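Local coordinates for protein thermostable monoacylglycerol lipase (Bacillus, PDB 4LHE) that hydrolyses monoacylglycerols, releasing a fatty acid and glycerol, as a thermostable enzyme of the alpha/beta hydrolase fold, at residues A46-C51 and R240-F245; W83-Q86 and T90-V93; V23-G28 and R37-A42. All coordinates share one frame; numbering follows the deposited sequence.

In the fold
The three contacts illustrate how an alpha/beta hydrolase sandwiches its central sheet between helices. Strands 49-52, 21-26 and 90-96 lie next to one another in that sheet, and contacts 1, 3 and 2 each pack a helix near one of them. Contact 3 closes first along the chain, within a single beta-alpha-beta unit; contact 1 then opens, and contact 2 is nested inside the long loop that contact 1 closes by reaching helix 234-247. Helices 37-45 and 234-247 lie on one face of the sheet, helix 70-87 on the other. The centres are about 10 Å (contacts 1 and 3), 12 Å (1 and 2) and 13 Å (2 and 3) apart, and the three adjacent strands are shared by the two helical layers.

Contact 1. Residues A46-C51 and R240-F245; sequences AGYTVC and RSLEFF
Tyr-48 meets Leu-242 and Phe-245 where the C-terminal helix of the alpha/beta hydrolase fold packs beside the approach to strand 49-52. Gly-47, with positive phi, ends helix 37-45 in a Schellman motif, and the chain then turns into Tyr-48. From CB the tyrosine sets off with CG beside its own backbone N (chi1 -65°), which carries the ring toward helix 234-247. On one side of the ring CD2 is 4.1 Å from Leu-242 CD2, and CE2 comes closer to the same methyl, at 3.6 Å. Ala-46 CB adds a lighter touch on that methyl at 3.9 Å. Further out, Tyr-48 CZ rests 3.8 Å from Phe-245 CB, while the Phe-245 ring turns its edge to the tyrosine face, with centroids 5.7 Å apart and planes at 70°. The hydroxyl has two kinds of neighbour: OH lies 3.4 Å from Phe-245 CB, and it also hydrogen-bonds, at 2.7 Å, to a water in the ring plane. A leucine in place of Tyr-48 would probably leave the Phe-245 edge without its aromatic face and this water without its phenol partner. The same water donates to the helix backbone at Leu-242 O.

Contact 2. Residues W83-Q86 and T90-V93; sequences WLKQ and TIFV
Ile-91 reaches from its strand to Leu-84 and Lys-85, and its CD1 methyl does most of the touching. That methyl lies against the helix backbone itself, 3.7 Å from Lys-85 N. Around the same point it meets Leu-84 CB at 3.9 Å and Lys-85 CG at 3.8 Å, so one carbon is seated between the bases of two consecutive side chains. The torsions explain the reach: CG1 stands anti to the carbonyl carbon of Ile-91 (chi1 -71°) and CD1 continues the chain in extended form (chi2 178°), so the longer branch projects at the helix. The shorter branch, CG2, is left to graze Leu-84 CD1 at 4.2 Å. Lys-85 runs past the isoleucine at about a right angle; its aliphatic root supplies the contact, and the extended chain then carries NZ away, toward a long and weak ion pair with Asp-112.

In the next shell, Leu-84 lies over the neighbouring strands as well, touching Leu-24, Thr-49 and Cys-51. Ile-91 is also held in the sheet by backbone hydrogen bonding to Cys-114, just before the adjoining strand 115-119. Its neighbour Phe-92 points to the opposite face of the sheet, where its ring meets that of Phe-245, so successive residues of this strand serve the two helical layers.

The contact thus joins the last turn of helix 70-87 to the start of strand 90-96, with only three residues between the segments. This is the helix-to-strand half of a crossover that leaves strand 49-52 and returns to the sheet beyond strand 21-26. In alpha/beta hydrolases such a strand leads into the nucleophile elbow, and strand 90-96 runs here into a GxSxG sequence consistent with that role.

Contact 3. Residues V23-G28 and R37-A42; sequences VLLVHG and RPLAEA
Leu-25 drives its forked end at the peptide joining Leu-39 to Ala-40. Both its methyls, CD1 and CD2, lie 4.0 Å from Ala-40 CB, but CD2 alone also reaches the backbone side, 3.5 Å from Ala-40 N and 3.6 Å from Leu-39 CB. A first torsion that puts CG anti to the carbonyl carbon (chi1 -60°) sends the side chain off the sheet toward the helix, and chi2 of 90° sets how the two methyls are turned. Leu-39 slants across Leu-25 and offers it CB alone; the residue also packs on Ile-238 of helix 234-247. Ala-40, small enough to bring the helix backbone close to the strand, rests on Val-50 and Leu-52 too.

Just past the strand, the His-27 ring is held at both nitrogens: ND1 donates to a lone pair of Gly-28 O at 3.1 Å, in a bent bond (142° at the hydrogen) tilted from the ring plane, and NE2 accepts from Leu-55 N. The packing belongs to the beta-alpha-beta unit of strand 21-26, helix 37-45 and strand 49-52. The His-Gly pair just after its first strand resembles the HG motif that precedes the oxyanion-hole residue in many lipases of this fold.

Contact 1. Residues A46-C51 and R240-F245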
loop_
_atom_site.group_PDB
_atom_site.type_symbol
_atom_site.label_atom_id
_atom_site.label_comp_id
_atom_site.label_asym_id
_atom_site.label_seq_id
_atom_site.Cartn_x
_atom_site.Cartn_y
_atom_site.Cartn_z
ATOM N N ALA A 46 16.484 -9.204 8.011
ATOM C CA ALA A 46 16.046 -10.289 8.882
ATOM C C ALA A 46 16.038 -11.641 8.164
ATOM O O ALA A 46 15.702 -12.645 8.767
ATOM C CB ALA A 46 14.688 -9.993 9.439
ATOM N N GLY A 47 16.339 -11.662 6.868
ATOM C CA GLY A 47 16.449 -12.930 6.157
ATOM C C GLY A 47 15.400 -13.191 5.095
ATOM O O GLY A 47 15.433 -14.220 4.415
ATOM N N TYR A 48 14.487 -12.248 4.909
ATOM C CA TYR A 48 13.401 -12.446 3.966
ATOM C C TYR A 48 13.784 -12.041 2.551
ATOM O O TYR A 48 14.551 -11.110 2.344
ATOM C CB TYR A 48 12.162 -11.676 4.435
ATOM C CG TYR A 48 11.626 -12.210 5.744
ATOM C CD1 TYR A 48 10.854 -13.357 5.763
ATOM C CD2 TYR A 48 11.903 -11.583 6.955
ATOM C CE1 TYR A 48 10.363 -13.870 6.941
ATOM C CE2 TYR A 48 11.413 -12.102 8.155
ATOM C CZ TYR A 48 10.645 -13.255 8.126
ATOM O OH TYR A 48 10.121 -13.804 9.278
ATOM N N THR A 49 13.277 -12.784 1.581
ATOM C CA THR A 49 13.266 -12.313 0.209
ATOM C C THR A 49 12.211 -11.210 0.158
ATOM O O THR A 49 11.120 -11.344 0.722
ATOM C CB THR A 49 12.951 -13.461 -0.739
ATOM O OG1 THR A 49 14.034 -14.400 -0.671
ATOM C CG2 THR A 49 12.802 -12.981 -2.171
ATOM N N VAL A 50 12.551 -10.116 -0.505
ATOM C CA VAL A 50 11.749 -8.906 -0.443
ATOM C C VAL A 50 11.523 -8.380 -1.857
ATOM O O VAL A 50 12.450 -8.358 -2.668
ATOM C CB VAL A 50 12.478 -7.882 0.436
ATOM C CG1 VAL A 50 12.207 -6.485 -0.015
ATOM C CG2 VAL A 50 12.095 -8.085 1.908
ATOM N N CYS A 51 10.289 -7.995 -2.168
ATOM C CA CYS A 51 9.984 -7.380 -3.467
ATOM C C CYS A 51 9.203 -6.078 -3.269
ATOM O O CYS A 51 8.102 -6.074 -2.704
ATOM C CB CYS A 51 9.201 -8.360 -4.357
ATOM S SG CYS A 51 8.542 -7.673 -5.919
ATOM N N ARG A 240 6.626 -5.363 14.891
ATOM C CA ARG A 240 5.387 -6.136 14.966
ATOM C C ARG A 240 5.149 -6.983 13.716
ATOM O O ARG A 240 4.581 -8.073 13.803
ATOM C CB ARG A 240 4.183 -5.223 15.230
ATOM C CG ARG A 240 4.115 -4.690 16.647
ATOM C CD ARG A 240 3.551 -5.733 17.623
ATOM N NE ARG A 240 2.543 -5.128 18.493
ATOM C CZ ARG A 240 1.268 -5.492 18.511
ATOM N NH1 ARG A 240 0.850 -6.475 17.720
ATOM N NH2 ARG A 240 0.412 -4.880 19.318
ATOM N N SER A 241 5.569 -6.485 12.554
ATOM C CA SER A 241 5.417 -7.252 11.326
ATOM C C SER A 241 6.341 -8.479 11.318
ATOM O O SER A 241 5.937 -9.574 10.909
ATOM C CB SER A 241 5.674 -6.360 10.097
ATOM O OG SER A 241 4.764 -5.268 10.058
ATOM N N LEU A 242 7.586 -8.278 11.735
ATOM C CA LEU A 242 8.572 -9.360 11.821
ATOM C C LEU A 242 8.081 -10.475 12.734
ATOM O O LEU A 242 8.253 -11.657 12.433
ATOM C CB LEU A 242 9.903 -8.794 12.339
ATOM C CG LEU A 242 10.669 -8.078 11.223
ATOM C CD1 LEU A 242 11.966 -7.455 11.669
ATOM C CD2 LEU A 242 10.948 -9.072 10.108
ATOM N N GLU A 243 7.486 -10.083 13.859
ATOM C CA GLU A 243 6.871 -11.014 14.803
ATOM C C GLU A 243 5.702 -11.736 14.111
ATOM O O GLU A 243 5.579 -12.963 14.209
ATOM C CB GLU A 243 6.418 -10.232 16.046
ATOM C CG GLU A 243 5.569 -10.999 17.040
ATOM C CD GLU A 243 4.870 -10.099 18.061
ATOM O OE1 GLU A 243 3.842 -10.545 18.613
ATOM O OE2 GLU A 243 5.339 -8.960 18.318
ATOM N N PHE A 244 4.880 -10.980 13.379
ATOM C CA PHE A 244 3.780 -11.553 12.597
ATOM C C PHE A 244 4.302 -12.566 11.569
ATOM O O PHE A 244 3.793 -13.692 11.485
ATOM C CB PHE A 244 2.952 -10.446 11.919
ATOM C CG PHE A 244 1.810 -10.952 11.038
ATOM C CD1 PHE A 244 1.945 -10.988 9.655
ATOM C CD2 PHE A 244 0.598 -11.350 11.595
ATOM C CE1 PHE A 244 0.911 -11.427 8.844
ATOM C CE2 PHE A 244 -0.443 -11.797 10.785
ATOM C CZ PHE A 244 -0.288 -11.828 9.406
ATOM N N PHE A 245 5.318 -12.181 10.803
ATOM C CA PHE A 245 5.891 -13.078 9.793
ATOM C C PHE A 245 6.416 -14.400 10.399
ATOM O O PHE A 245 6.053 -15.499 9.947
ATOM C CB PHE A 245 7.026 -12.387 9.022
ATOM C CG PHE A 245 6.633 -11.098 8.328
ATOM C CD1 PHE A 245 5.332 -10.874 7.886
ATOM C CD2 PHE A 245 7.593 -10.114 8.108
ATOM C CE1 PHE A 245 5.004 -9.682 7.238
ATOM C CE2 PHE A 245 7.274 -8.923 7.475
ATOM C CZ PHE A 245 5.983 -8.710 7.025
HETATM O O HOH W 1 10.555 -12.418 11.530
#

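Contact 2. Residues W83-Q86 and T90-V93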
loop_
_atom_site.group_PDB
_atom_site.type_symbol
_atom_site.label_atom_id
_atom_site.label_comp_id
_atom_site.label_asym_id
_atom_site.label_seq_id
_atom_site.Cartn_x
_atom_site.Cartn_y
_atom_site.Cartn_z
ATOM N N TRP A 83 7.020 -12.615 -9.231
ATOM C CA TRP A 83 8.463 -12.650 -8.978
ATOM C C TRP A 83 8.757 -13.382 -7.678
ATOM O O TRP A 83 9.675 -14.208 -7.612
ATOM C CB TRP A 83 9.019 -11.227 -8.930
ATOM C CG TRP A 83 10.506 -11.147 -8.772
ATOM C CD1 TRP A 83 11.437 -11.160 -9.764
ATOM C CD2 TRP A 83 11.227 -11.033 -7.542
ATOM N NE1 TRP A 83 12.694 -11.066 -9.229
ATOM C CE2 TRP A 83 12.596 -10.985 -7.864
ATOM C CE3 TRP A 83 10.846 -10.968 -6.191
ATOM C CZ2 TRP A 83 13.595 -10.872 -6.888
ATOM C CZ3 TRP A 83 11.836 -10.858 -5.222
ATOM C CH2 TRP A 83 13.198 -10.805 -5.580
ATOM N N LEU A 84 7.981 -13.085 -6.641
ATOM C CA LEU A 84 8.153 -13.738 -5.340
ATOM C C LEU A 84 7.798 -15.223 -5.404
ATOM O O LEU A 84 8.515 -16.074 -4.854
ATOM C CB LEU A 84 7.255 -13.084 -4.289
ATOM C CG LEU A 84 7.784 -11.871 -3.526
ATOM C CD1 LEU A 84 6.824 -11.536 -2.369
ATOM C CD2 LEU A 84 9.163 -12.140 -3.006
ATOM N N LYS A 85 6.691 -15.537 -6.078
ATOM C CA LYS A 85 6.222 -16.925 -6.134
ATOM C C LYS A 85 7.230 -17.857 -6.817
ATOM O O LYS A 85 7.306 -19.053 -6.496
ATOM C CB LYS A 85 4.864 -16.998 -6.817
ATOM C CG LYS A 85 3.891 -17.902 -6.100
ATOM C CD LYS A 85 2.666 -18.166 -6.970
ATOM C CE LYS A 85 1.694 -19.106 -6.275
ATOM N NZ LYS A 85 0.635 -19.579 -7.213
ATOM N N GLN A 86 8.029 -17.310 -7.730
ATOM C CA GLN A 86 9.095 -18.094 -8.359
ATOM C C GLN A 86 10.178 -18.459 -7.360
ATOM O O GLN A 86 10.856 -19.469 -7.515
ATOM C CB GLN A 86 9.739 -17.319 -9.516
ATOM C CG GLN A 86 8.881 -17.188 -10.772
ATOM C CD GLN A 86 9.541 -16.326 -11.841
ATOM O OE1 GLN A 86 9.735 -15.112 -11.659
ATOM N NE2 GLN A 86 9.892 -16.947 -12.962
ATOM N N THR A 90 6.597 -19.293 0.740
ATOM C CA THR A 90 5.697 -18.614 1.663
ATOM C C THR A 90 5.683 -17.140 1.259
ATOM O O THR A 90 6.740 -16.542 1.003
ATOM C CB THR A 90 6.209 -18.747 3.111
ATOM O OG1 THR A 90 6.463 -20.130 3.408
ATOM C CG2 THR A 90 5.198 -18.191 4.112
ATOM N N ILE A 91 4.498 -16.544 1.180
ATOM C CA ILE A 91 4.423 -15.153 0.752
ATOM C C ILE A 91 3.564 -14.344 1.714
ATOM O O ILE A 91 2.450 -14.753 2.058
ATOM C CB ILE A 91 3.876 -15.056 -0.680
ATOM C CG1 ILE A 91 4.925 -15.569 -1.683
ATOM C CG2 ILE A 91 3.488 -13.653 -0.998
ATOM C CD1 ILE A 91 4.465 -15.552 -3.123
ATOM N N PHE A 92 4.101 -13.215 2.176
ATOM C CA PHE A 92 3.304 -12.236 2.900
ATOM C C PHE A 92 3.222 -10.955 2.099
ATOM O O PHE A 92 4.151 -10.632 1.351
ATOM C CB PHE A 92 3.977 -11.900 4.223
ATOM C CG PHE A 92 4.049 -13.046 5.159
ATOM C CD1 PHE A 92 2.901 -13.508 5.791
ATOM C CD2 PHE A 92 5.273 -13.649 5.433
ATOM C CE1 PHE A 92 2.971 -14.585 6.684
ATOM C CE2 PHE A 92 5.347 -14.710 6.315
ATOM C CZ PHE A 92 4.196 -15.180 6.938
ATOM N N VAL A 93 2.130 -10.216 2.267
ATOM C CA VAL A 93 1.961 -8.955 1.554
ATOM C C VAL A 93 1.685 -7.839 2.575
ATOM O O VAL A 93 0.963 -8.052 3.550
ATOM C CB VAL A 93 0.843 -9.058 0.483
ATOM C CG1 VAL A 93 0.803 -7.803 -0.401
ATOM C CG2 VAL A 93 1.055 -10.337 -0.389
#

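Contact 3. Residues V23-G28 and R37-A42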
loop_
_atom_site.group_PDB
_atom_site.type_symbol
_atom_site.label_atom_id
_atom_site.label_comp_id
_atom_site.label_asym_id
_atom_site.label_seq_id
_atom_site.Cartn_x
_atom_site.Cartn_y
_atom_site.Cartn_z
ATOM N N VAL A 23 8.447 -11.277 1.231
ATOM C CA VAL A 23 7.552 -10.177 1.539
ATOM C C VAL A 23 7.407 -9.250 0.326
ATOM O O VAL A 23 8.398 -8.709 -0.183
ATOM C CB VAL A 23 8.016 -9.351 2.761
ATOM C CG1 VAL A 23 6.942 -8.353 3.123
ATOM C CG2 VAL A 23 8.279 -10.250 3.958
ATOM N N LEU A 24 6.166 -9.080 -0.124
ATOM C CA LEU A 24 5.827 -8.105 -1.164
ATOM C C LEU A 24 5.396 -6.821 -0.454
ATOM O O LEU A 24 4.513 -6.872 0.419
ATOM C CB LEU A 24 4.647 -8.639 -1.986
ATOM C CG LEU A 24 4.151 -7.782 -3.143
ATOM C CD1 LEU A 24 5.222 -7.684 -4.164
ATOM C CD2 LEU A 24 2.878 -8.377 -3.764
ATOM N N LEU A 25 6.000 -5.684 -0.807
ATOM C CA LEU A 25 5.603 -4.400 -0.204
ATOM C C LEU A 25 4.995 -3.436 -1.229
ATOM O O LEU A 25 5.600 -3.163 -2.269
ATOM C CB LEU A 25 6.795 -3.730 0.477
ATOM C CG LEU A 25 7.467 -4.499 1.617
ATOM C CD1 LEU A 25 8.578 -5.384 1.078
ATOM C CD2 LEU A 25 8.032 -3.530 2.650
ATOM N N VAL A 26 3.806 -2.920 -0.937
ATOM C CA VAL A 26 3.085 -2.134 -1.927
ATOM C C VAL A 26 2.911 -0.691 -1.475
ATOM O O VAL A 26 2.208 -0.428 -0.491
ATOM C CB VAL A 26 1.720 -2.756 -2.256
ATOM C CG1 VAL A 26 1.167 -2.150 -3.550
ATOM C CG2 VAL A 26 1.845 -4.288 -2.413
ATOM N N HIS A 27 3.540 0.239 -2.201
ATOM C CA HIS A 27 3.437 1.666 -1.869
ATOM C C HIS A 27 2.067 2.211 -2.258
ATOM O O HIS A 27 1.262 1.486 -2.855
ATOM C CB HIS A 27 4.586 2.496 -2.474
ATOM C CG HIS A 27 4.571 2.607 -3.978
ATOM N ND1 HIS A 27 3.802 3.540 -4.647
ATOM C CD2 HIS A 27 5.274 1.951 -4.928
ATOM C CE1 HIS A 27 4.024 3.434 -5.947
ATOM N NE2 HIS A 27 4.912 2.481 -6.148
ATOM N N GLY A 28 1.795 3.471 -1.908
ATOM C CA GLY A 28 0.463 4.031 -2.076
ATOM C C GLY A 28 0.195 4.824 -3.352
ATOM O O GLY A 28 1.035 4.891 -4.242
ATOM N N ARG A 37 10.563 1.615 1.560
ATOM C CA ARG A 37 11.944 1.125 1.610
ATOM C C ARG A 37 12.517 0.813 3.010
ATOM O O ARG A 37 13.300 -0.135 3.154
ATOM C CB ARG A 37 12.886 2.087 0.854
ATOM C CG ARG A 37 14.334 1.578 0.759
ATOM C CD ARG A 37 15.233 2.510 -0.055
ATOM N NE ARG A 37 14.520 3.038 -1.207
ATOM C CZ ARG A 37 14.512 2.493 -2.419
ATOM N NH1 ARG A 37 15.214 1.395 -2.660
ATOM N NH2 ARG A 37 13.790 3.063 -3.394
ATOM N N PRO A 38 12.158 1.602 4.039
ATOM C CA PRO A 38 12.785 1.212 5.312
ATOM C C PRO A 38 12.262 -0.120 5.825
ATOM O O PRO A 38 13.014 -0.867 6.452
ATOM C CB PRO A 38 12.385 2.338 6.266
ATOM C CG PRO A 38 12.250 3.522 5.383
ATOM C CD PRO A 38 11.654 2.983 4.081
ATOM N N LEU A 39 10.991 -0.414 5.571
ATOM C CA LEU A 39 10.453 -1.730 5.884
ATOM C C LEU A 39 11.159 -2.812 5.067
ATOM O O LEU A 39 11.627 -3.813 5.621
ATOM C CB LEU A 39 8.930 -1.779 5.615
ATOM C CG LEU A 39 7.999 -1.256 6.703
ATOM C CD1 LEU A 39 8.271 0.185 7.023
ATOM C CD2 LEU A 39 6.533 -1.419 6.267
ATOM N N ALA A 40 11.227 -2.613 3.750
ATOM C CA ALA A 40 11.818 -3.605 2.854
ATOM C C ALA A 40 13.256 -3.950 3.261
ATOM O O ALA A 40 13.639 -5.137 3.306
ATOM C CB ALA A 40 11.783 -3.091 1.435
ATOM N N GLU A 41 14.042 -2.920 3.565
ATOM C CA GLU A 41 15.423 -3.110 3.992
ATOM C C GLU A 41 15.548 -3.865 5.314
ATOM O O GLU A 41 16.356 -4.795 5.419
ATOM C CB GLU A 41 16.198 -1.778 4.009
ATOM C CG GLU A 41 16.415 -1.196 2.595
ATOM C CD GLU A 41 17.149 0.143 2.589
ATOM O OE1 GLU A 41 17.624 0.580 3.660
ATOM O OE2 GLU A 41 17.270 0.759 1.501
ATOM N N ALA A 42 14.748 -3.485 6.312
ATOM C CA ALA A 42 14.669 -4.243 7.570
ATOM C C ALA A 42 14.235 -5.714 7.422
ATOM O O ALA A 42 14.763 -6.583 8.132
ATOM C CB ALA A 42 13.786 -3.532 8.575
#